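Local atomic coordinates of plasmin and fibronectin-binding protein A (Streptococcus pneumoniae, PDB entry 4MR0), a protein that acts as a fibronectin-dependent adhesin and invasin on the pneumococcal surface, binding human fibronectin, plasmin, plasminogen and serum albumin. Residues V206-T211 against K313-A318; F246-S251 against I270-S275; G274-L279 against S326-I331. One frame throughout, in Å; residues are numbered along the deposited sequence.

In the fold
Interactions 2 and 3 lie in the coils of the right-handed parallel beta-helix that forms this piece of the adhesin; interaction 1 joins two loops that project outside them. Along the chain, interaction 2 falls within the span between the two segments of interaction 1, whereas interactions 1 and 3 alternate their segments. Interaction 2 pairs strand 246-249 with strand 270-273; interaction 3 begins on the shared residues Gly274 and Ser275 and continues into the next face. Its centre is about 9 Å from that of interaction 2, and so is the centre of interaction 1, while the centres of interactions 1 and 3 are about 16 Å apart. Gly314 and Gln271 bind the same manganese ion, linking loop and strand.

Interaction 1 (V206-T211 against K313-A318); sequences VEWGPT and KGFPYA. With MN (manganese (II) ion), chain G.
Two loops projecting from the parallel beta-helix meet here beside a manganese site, with Trp208 of 206-211 packed against the type I beta turn Phe315-Ala318. The indole presents one face to two different groups. Over its five-membered ring sits the methyl of Ala318, whose CB is 3.3 Å from that ring's centroid and 12° off the normal, a CH-pi contact by both criteria. Over the six-membered ring comes the edge of Phe315 in an offset edge-to-face pair: the planes are 88° apart, and Phe315 CE2 approaches Trp208 CZ3 to 3.3 Å. The Phe315 torsion, with CG anti to the backbone N (chi1 -155°), carries the ring toward the indole. Tyr317 adds its CB, 3.9 Å from Trp208 CZ2, and lays CD2 over the centre of the Phe315 ring, while its hydroxyl leads away to Gln271. The indole N-H bonds to the carbonyl of Leu198; what Trp208 meets in Ala318 CB, Phe315 and Tyr317 CB is apolar. Just before the turn, Gly314 O binds manganese at 2.2 Å, in a site completed by Gln271, Gln306 and Glu308. The backbones are joined by one water, which accepts from Val206 N at 2.9 Å and donates to Tyr317 O at 2.7 Å.

Interaction 2 (F246-S251 against I270-S275); sequences FAIGNS and IQIAGS. With MN (manganese (II) ion), chain G.
Strands 246-249 and 270-273 run parallel, their axes 4° apart in direction and 4.8 Å apart at closest approach, in register from Phe246-Ile270 to Gly249-Ala273. The hydrogen bonds alternate as a parallel ladder requires: Gln271 N to Phe246 O, Ile248 N to Gln271 O, Ala273 N to Ile248 O (2.8 Å, 176° at the hydrogen) and Asn250 N to Ala273 O. Such stacking of successive coils defines the parallel beta-helix, and the second strand belongs to its first PbH1 repeat. Phe246, Ile248, Ile270 and Ile272 share one face and pack in a ladder; Phe246 CD2 lies 4.1 Å from Ile270 CG1, the two side chains side by side, and Ile248 CD1 reaches 4.2 Å from Ile270 CG2. Beyond the strands, Ser275 OG, kept beside its own backbone N by chi1 -64°, accepts from Ser251 N at 3.0 Å and donates to Ala273 O. It meets that carbonyl from above its plane, while Asn250 N approaches the oxygen almost head-on. On the other face Gln271 extends to the metal, with OE1 2.3 Å from manganese. Its NE2 bonds to the hydroxyl of Tyr317 and, through a water, reaches Phe246 O. With both ends of the amide engaged, its rotation is fixed, and the carbonyl oxygen is left turned to the ion.

Interaction 3 (G274-L279 against S326-I331); sequences GSKNVL and SENVTI
Ser326 OG is gripped from several sides: it accepts from Ser275 N at 3.3 Å with a 167° angle at the hydrogen, while two carbonyl oxygens, those of Ile272 and Glu308, compete for its single proton. A chi1 of -81° keeps OG beside the Ser326 backbone N, where it faces Ser275 N. From there the chains run together, bonded through Glu327 N to Ser275 O, Asn277 N to Glu327 O (2.9 Å), Val278 N to Asn328 O and Thr330 N to Val278 O. This is a turn of the parallel beta-helix: each chain bends at an asparagine, Asn277 and Asn328, both with positive phi, and the two corners stack in register, CA to CA 4.8 Å. Their side chains lie side by side, and Asn328 OD1 accepts a hydrogen bond from Asn363 ND2, an arrangement consistent with an asparagine ladder. Inward, Val278 CB lies 4.3 Å from Val329 CG1. On the other face, Leu279 CD1 rests 3.9 Å from Thr330 CB, and the extended chains of Lys276 and Glu327 lie side by side. Their charged ends are beyond a salt bridge, Lys276 NZ being 4.4 Å from Glu327 OE1; the lysine methylenes pass alongside the carboxylate, with Lys276 CD 3.7 Å from Glu327 OE1.

Interaction 1 (V206-T211 against K313-A318)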
loop_
_atom_site.group_PDB
_atom_site.type_symbol
_atom_site.label_atom_id
_atom_site.label_comp_id
_atom_site.label_asym_id
_atom_site.label_seq_id
_atom_site.Cartn_x
_atom_site.Cartn_y
_atom_site.Cartn_z
ATOM N N VAL A 206 0.444 7.124 -25.593
ATOM C CA VAL A 206 1.724 7.609 -26.085
ATOM C C VAL A 206 2.773 7.337 -25.018
ATOM O O VAL A 206 2.441 7.044 -23.863
ATOM C CB VAL A 206 1.695 9.135 -26.370
ATOM C CG1 VAL A 206 0.727 9.444 -27.511
ATOM C CG2 VAL A 206 1.293 9.893 -25.110
ATOM N N GLU A 207 4.039 7.424 -25.406
ATOM C CA GLU A 207 5.138 7.217 -24.473
ATOM C C GLU A 207 5.209 8.448 -23.567
ATOM O O GLU A 207 5.093 9.577 -24.044
ATOM C CB GLU A 207 6.447 7.072 -25.251
ATOM C CG GLU A 207 7.666 6.780 -24.399
ATOM C CD GLU A 207 7.815 5.306 -24.052
ATOM O OE1 GLU A 207 6.969 4.491 -24.478
ATOM O OE2 GLU A 207 8.789 4.963 -23.351
ATOM N N TRP A 208 5.371 8.238 -22.263
ATOM C CA TRP A 208 5.478 9.360 -21.330
ATOM C C TRP A 208 6.950 9.714 -21.140
ATOM O O TRP A 208 7.746 8.871 -20.737
ATOM C CB TRP A 208 4.871 9.003 -19.961
ATOM C CG TRP A 208 3.369 9.074 -19.904
ATOM C CD1 TRP A 208 2.509 9.086 -20.964
ATOM C CD2 TRP A 208 2.548 9.071 -18.720
ATOM N NE1 TRP A 208 1.202 9.098 -20.518
ATOM C CE2 TRP A 208 1.199 9.099 -19.155
ATOM C CE3 TRP A 208 2.825 9.080 -17.349
ATOM C CZ2 TRP A 208 0.125 9.092 -18.251
ATOM C CZ3 TRP A 208 1.751 9.078 -16.449
ATOM C CH2 TRP A 208 0.420 9.096 -16.910
ATOM N N GLY A 209 7.316 10.955 -21.443
ATOM C CA GLY A 209 8.696 11.360 -21.255
ATOM C C GLY A 209 8.901 11.657 -19.780
ATOM O O GLY A 209 7.925 11.694 -19.027
ATOM N N PRO A 210 10.144 11.862 -19.327
ATOM C CA PRO A 210 10.397 12.156 -17.916
ATOM C C PRO A 210 9.884 13.534 -17.493
ATOM O O PRO A 210 9.928 14.490 -18.266
ATOM C CB PRO A 210 11.920 12.042 -17.806
ATOM C CG PRO A 210 12.382 12.471 -19.162
ATOM C CD PRO A 210 11.411 11.757 -20.076
ATOM N N THR A 211 9.382 13.617 -16.265
ATOM C CA THR A 211 8.888 14.869 -15.708
ATOM C C THR A 211 9.523 14.968 -14.333
ATOM O O THR A 211 10.038 13.973 -13.808
ATOM C CB THR A 211 7.353 14.885 -15.553
ATOM O OG1 THR A 211 6.930 13.728 -14.819
ATOM C CG2 THR A 211 6.678 14.917 -16.919
ATOM N N LYS A 313 0.926 -3.278 -18.377
ATOM C CA LYS A 313 0.019 -4.102 -17.585
ATOM C C LYS A 313 -0.387 -3.383 -16.293
ATOM O O LYS A 313 -1.567 -3.321 -15.950
ATOM C CB LYS A 313 0.693 -5.435 -17.246
ATOM C CG LYS A 313 -0.128 -6.347 -16.337
ATOM C CD LYS A 313 -1.363 -6.885 -17.044
ATOM C CE LYS A 313 -2.249 -7.679 -16.087
ATOM N NZ LYS A 313 -1.503 -8.785 -15.409
ATOM N N GLY A 314 0.591 -2.838 -15.576
ATOM C CA GLY A 314 0.283 -2.134 -14.342
ATOM C C GLY A 314 0.042 -0.638 -14.511
ATOM O O GLY A 314 -0.465 0.018 -13.608
ATOM N N PHE A 315 0.402 -0.086 -15.664
ATOM C CA PHE A 315 0.232 1.348 -15.898
ATOM C C PHE A 315 -0.224 1.520 -17.353
ATOM O O PHE A 315 0.532 1.979 -18.208
ATOM C CB PHE A 315 1.573 2.065 -15.648
ATOM C CG PHE A 315 1.436 3.515 -15.283
ATOM C CD1 PHE A 315 1.033 3.892 -14.002
ATOM C CD2 PHE A 315 1.692 4.506 -16.225
ATOM C CE1 PHE A 315 0.893 5.238 -13.666
ATOM C CE2 PHE A 315 1.555 5.853 -15.902
ATOM C CZ PHE A 315 1.149 6.220 -14.615
ATOM N N PRO A 316 -1.480 1.152 -17.640
ATOM C CA PRO A 316 -2.090 1.229 -18.973
ATOM C C PRO A 316 -2.339 2.620 -19.545
ATOM O O PRO A 316 -2.905 2.749 -20.633
ATOM C CB PRO A 316 -3.384 0.436 -18.795
ATOM C CG PRO A 316 -3.772 0.770 -17.390
ATOM C CD PRO A 316 -2.455 0.666 -16.643
ATOM N N TYR A 317 -1.890 3.650 -18.839
ATOM C CA TYR A 317 -2.091 5.029 -19.271
ATOM C C TYR A 317 -1.041 5.520 -20.256
ATOM O O TYR A 317 -1.197 6.584 -20.853
ATOM C CB TYR A 317 -2.111 5.940 -18.042
ATOM C CG TYR A 317 -2.845 5.290 -16.896
ATOM C CD1 TYR A 317 -4.210 5.025 -16.985
ATOM C CD2 TYR A 317 -2.156 4.850 -15.762
ATOM C CE1 TYR A 317 -4.877 4.329 -15.980
ATOM C CE2 TYR A 317 -2.808 4.153 -14.753
ATOM C CZ TYR A 317 -4.169 3.893 -14.872
ATOM O OH TYR A 317 -4.820 3.174 -13.902
ATOM N N ALA A 318 0.028 4.745 -20.419
ATOM C CA ALA A 318 1.102 5.116 -21.326
ATOM C C ALA A 318 1.674 3.888 -22.031
ATOM O O ALA A 318 1.304 2.750 -21.716
ATOM C CB ALA A 318 2.204 5.842 -20.557
HETATM MN MN MN G . -0.920 0.239 -11.488
HETATM O O HOH W 1 -1.159 7.843 -23.269
#

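Interaction 2 (F246-S251 against I270-S275)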
loop_
_atom_site.group_PDB
_atom_site.type_symbol
_atom_site.label_atom_id
_atom_site.label_comp_id
_atom_site.label_asym_id
_atom_site.label_seq_id
_atom_site.Cartn_x
_atom_site.Cartn_y
_atom_site.Cartn_z
ATOM N N PHE A 246 -4.292 10.174 -8.519
ATOM C CA PHE A 246 -3.017 10.409 -9.191
ATOM C C PHE A 246 -2.442 9.208 -9.930
ATOM O O PHE A 246 -2.481 8.087 -9.433
ATOM C CB PHE A 246 -1.958 10.856 -8.168
ATOM C CG PHE A 246 -2.163 12.244 -7.626
ATOM C CD1 PHE A 246 -1.672 13.351 -8.309
ATOM C CD2 PHE A 246 -2.813 12.439 -6.408
ATOM C CE1 PHE A 246 -1.821 14.638 -7.788
ATOM C CE2 PHE A 246 -2.966 13.720 -5.879
ATOM C CZ PHE A 246 -2.470 14.820 -6.564
ATOM N N ALA A 247 -1.905 9.462 -11.120
ATOM C CA ALA A 247 -1.227 8.439 -11.910
ATOM C C ALA A 247 0.124 9.096 -12.186
ATOM O O ALA A 247 0.263 9.921 -13.090
ATOM C CB ALA A 247 -1.963 8.164 -13.211
ATOM N N ILE A 248 1.106 8.746 -11.362
ATOM C CA ILE A 248 2.453 9.288 -11.452
ATOM C C ILE A 248 3.368 8.289 -12.153
ATOM O O ILE A 248 3.699 7.247 -11.598
ATOM C CB ILE A 248 2.987 9.585 -10.035
ATOM C CG1 ILE A 248 2.037 10.565 -9.327
ATOM C CG2 ILE A 248 4.392 10.170 -10.103
ATOM C CD1 ILE A 248 2.275 10.675 -7.849
ATOM N N GLY A 249 3.769 8.608 -13.377
ATOM C CA GLY A 249 4.631 7.699 -14.109
ATOM C C GLY A 249 5.848 8.364 -14.714
ATOM O O GLY A 249 5.761 9.475 -15.240
ATOM N N ASN A 250 6.985 7.678 -14.638
ATOM C CA ASN A 250 8.239 8.187 -15.182
ATOM C C ASN A 250 8.525 9.585 -14.638
ATOM O O ASN A 250 9.072 10.436 -15.343
ATOM C CB ASN A 250 8.168 8.232 -16.720
ATOM C CG ASN A 250 9.546 8.159 -17.380
ATOM O OD1 ASN A 250 9.694 8.426 -18.583
ATOM N ND2 ASN A 250 10.552 7.790 -16.602
ATOM N N SER A 251 8.177 9.815 -13.376
ATOM C CA SER A 251 8.391 11.123 -12.775
ATOM C C SER A 251 9.534 11.145 -11.760
ATOM O O SER A 251 10.022 10.095 -11.323
ATOM C CB SER A 251 7.095 11.604 -12.117
ATOM O OG SER A 251 7.026 13.018 -12.109
ATOM N N ILE A 270 -3.630 6.484 -5.605
ATOM C CA ILE A 270 -2.364 6.904 -6.180
ATOM C C ILE A 270 -1.588 5.729 -6.756
ATOM O O ILE A 270 -1.502 4.673 -6.140
ATOM C CB ILE A 270 -1.460 7.566 -5.110
ATOM C CG1 ILE A 270 -2.136 8.816 -4.540
ATOM C CG2 ILE A 270 -0.097 7.916 -5.717
ATOM C CD1 ILE A 270 -1.398 9.421 -3.345
ATOM N N GLN A 271 -1.029 5.920 -7.947
ATOM C CA GLN A 271 -0.187 4.904 -8.577
ATOM C C GLN A 271 1.136 5.592 -8.869
ATOM O O GLN A 271 1.173 6.636 -9.517
ATOM C CB GLN A 271 -0.784 4.382 -9.887
ATOM C CG GLN A 271 -2.024 3.519 -9.708
ATOM C CD GLN A 271 -2.629 3.095 -11.034
ATOM O OE1 GLN A 271 -2.116 2.201 -11.708
ATOM N NE2 GLN A 271 -3.725 3.742 -11.418
ATOM N N ILE A 272 2.215 5.003 -8.371
ATOM C CA ILE A 272 3.557 5.536 -8.555
ATOM C C ILE A 272 4.287 4.454 -9.322
ATOM O O ILE A 272 4.593 3.397 -8.769
ATOM C CB ILE A 272 4.237 5.767 -7.181
ATOM C CG1 ILE A 272 3.410 6.763 -6.364
ATOM C CG2 ILE A 272 5.664 6.282 -7.370
ATOM C CD1 ILE A 272 3.823 6.847 -4.893
ATOM N N ALA A 273 4.547 4.721 -10.597
ATOM C CA ALA A 273 5.188 3.752 -11.480
ATOM C C ALA A 273 6.419 4.315 -12.162
ATOM O O ALA A 273 6.354 5.362 -12.806
ATOM C CB ALA A 273 4.183 3.291 -12.543
ATOM N N GLY A 274 7.533 3.596 -12.042
ATOM C CA GLY A 274 8.769 4.043 -12.651
ATOM C C GLY A 274 9.119 5.459 -12.246
ATOM O O GLY A 274 9.706 6.213 -13.024
ATOM N N SER A 275 8.776 5.824 -11.016
ATOM C CA SER A 275 9.054 7.174 -10.530
ATOM C C SER A 275 10.032 7.182 -9.365
ATOM O O SER A 275 10.021 6.280 -8.526
ATOM C CB SER A 275 7.747 7.859 -10.133
ATOM O OG SER A 275 6.928 8.022 -11.276
HETATM MN MN MN G . -0.920 0.239 -11.488
HETATM O O HOH W 2 -4.521 5.980 -9.412
HETATM O O HOH W 3 11.834 8.217 -12.730
#

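Interaction 3 (G274-L279 against S326-I331)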
loop_
_atom_site.group_PDB
_atom_site.type_symbol
_atom_site.label_atom_id
_atom_site.label_comp_id
_atom_site.label_asym_id
_atom_site.label_seq_id
_atom_site.Cartn_x
_atom_site.Cartn_y
_atom_site.Cartn_z
ATOM N N GLY A 274 7.533 3.596 -12.042
ATOM C CA GLY A 274 8.769 4.043 -12.651
ATOM C C GLY A 274 9.119 5.459 -12.246
ATOM O O GLY A 274 9.706 6.213 -13.024
ATOM N N SER A 275 8.776 5.824 -11.016
ATOM C CA SER A 275 9.054 7.174 -10.530
ATOM C C SER A 275 10.032 7.182 -9.365
ATOM O O SER A 275 10.021 6.280 -8.526
ATOM C CB SER A 275 7.747 7.859 -10.133
ATOM O OG SER A 275 6.928 8.022 -11.276
ATOM N N LYS A 276 10.877 8.211 -9.317
ATOM C CA LYS A 276 11.894 8.319 -8.282
ATOM C C LYS A 276 11.728 9.538 -7.369
ATOM O O LYS A 276 11.343 10.623 -7.814
ATOM C CB LYS A 276 13.271 8.345 -8.952
ATOM C CG LYS A 276 14.456 8.401 -7.995
ATOM C CD LYS A 276 15.767 8.495 -8.771
ATOM C CE LYS A 276 16.958 8.584 -7.826
ATOM N NZ LYS A 276 18.245 8.736 -8.564
ATOM N N ASN A 277 12.020 9.350 -6.086
ATOM C CA ASN A 277 11.915 10.430 -5.115
ATOM C C ASN A 277 10.487 10.943 -4.997
ATOM O O ASN A 277 10.221 12.121 -5.256
ATOM C CB ASN A 277 12.836 11.590 -5.508
ATOM C CG ASN A 277 14.305 11.252 -5.343
ATOM O OD1 ASN A 277 15.163 11.840 -6.002
ATOM N ND2 ASN A 277 14.603 10.312 -4.453
ATOM N N VAL A 278 9.570 10.061 -4.618
ATOM C CA VAL A 278 8.177 10.449 -4.453
ATOM C C VAL A 278 7.824 10.387 -2.977
ATOM O O VAL A 278 8.116 9.401 -2.290
ATOM C CB VAL A 278 7.220 9.522 -5.208
ATOM C CG1 VAL A 278 5.785 10.039 -5.076
ATOM C CG2 VAL A 278 7.625 9.438 -6.671
ATOM N N LEU A 279 7.199 11.450 -2.493
ATOM C CA LEU A 279 6.797 11.532 -1.100
ATOM C C LEU A 279 5.302 11.804 -0.992
ATOM O O LEU A 279 4.774 12.675 -1.675
ATOM C CB LEU A 279 7.556 12.671 -0.400
ATOM C CG LEU A 279 7.163 13.007 1.046
ATOM C CD1 LEU A 279 7.548 11.851 1.963
ATOM C CD2 LEU A 279 7.865 14.291 1.498
ATOM N N SER A 326 10.439 1.998 -9.442
ATOM C CA SER A 326 10.138 3.209 -8.698
ATOM C C SER A 326 11.248 3.130 -7.654
ATOM O O SER A 326 11.678 2.035 -7.284
ATOM C CB SER A 326 8.761 3.138 -8.045
ATOM O OG SER A 326 7.762 3.448 -8.997
ATOM N N GLU A 327 11.712 4.270 -7.173
ATOM C CA GLU A 327 12.831 4.259 -6.248
ATOM C C GLU A 327 12.760 5.449 -5.305
ATOM O O GLU A 327 12.334 6.530 -5.701
ATOM C CB GLU A 327 14.108 4.279 -7.093
ATOM C CG GLU A 327 15.401 4.570 -6.378
ATOM C CD GLU A 327 16.557 4.695 -7.357
ATOM O OE1 GLU A 327 16.301 4.826 -8.576
ATOM O OE2 GLU A 327 17.722 4.673 -6.909
ATOM N N ASN A 328 13.164 5.245 -4.055
ATOM C CA ASN A 328 13.120 6.305 -3.057
ATOM C C ASN A 328 11.691 6.830 -2.899
ATOM O O ASN A 328 11.429 8.020 -3.076
ATOM C CB ASN A 328 14.055 7.463 -3.437
ATOM C CG ASN A 328 15.486 7.006 -3.709
ATOM O OD1 ASN A 328 15.910 5.942 -3.252
ATOM N ND2 ASN A 328 16.239 7.824 -4.445
ATOM N N VAL A 329 10.762 5.933 -2.580
ATOM C CA VAL A 329 9.372 6.313 -2.380
ATOM C C VAL A 329 9.101 6.229 -0.885
ATOM O O VAL A 329 9.414 5.225 -0.247
ATOM C CB VAL A 329 8.408 5.363 -3.120
ATOM C CG1 VAL A 329 6.968 5.847 -2.950
ATOM C CG2 VAL A 329 8.776 5.294 -4.598
ATOM N N THR A 330 8.528 7.289 -0.325
ATOM C CA THR A 330 8.233 7.328 1.102
ATOM C C THR A 330 6.791 7.767 1.343
ATOM O O THR A 330 6.356 8.813 0.852
ATOM C CB THR A 330 9.154 8.330 1.868
ATOM O OG1 THR A 330 10.529 7.969 1.699
ATOM C CG2 THR A 330 8.829 8.318 3.372
ATOM N N ILE A 331 6.059 6.946 2.085
ATOM C CA ILE A 331 4.683 7.242 2.460
ATOM C C ILE A 331 4.827 7.425 3.965
ATOM O O ILE A 331 5.312 6.528 4.641
ATOM C CB ILE A 331 3.733 6.046 2.191
ATOM C CG1 ILE A 331 3.955 5.500 0.777
ATOM C CG2 ILE A 331 2.278 6.496 2.346
ATOM C CD1 ILE A 331 3.667 6.502 -0.335
#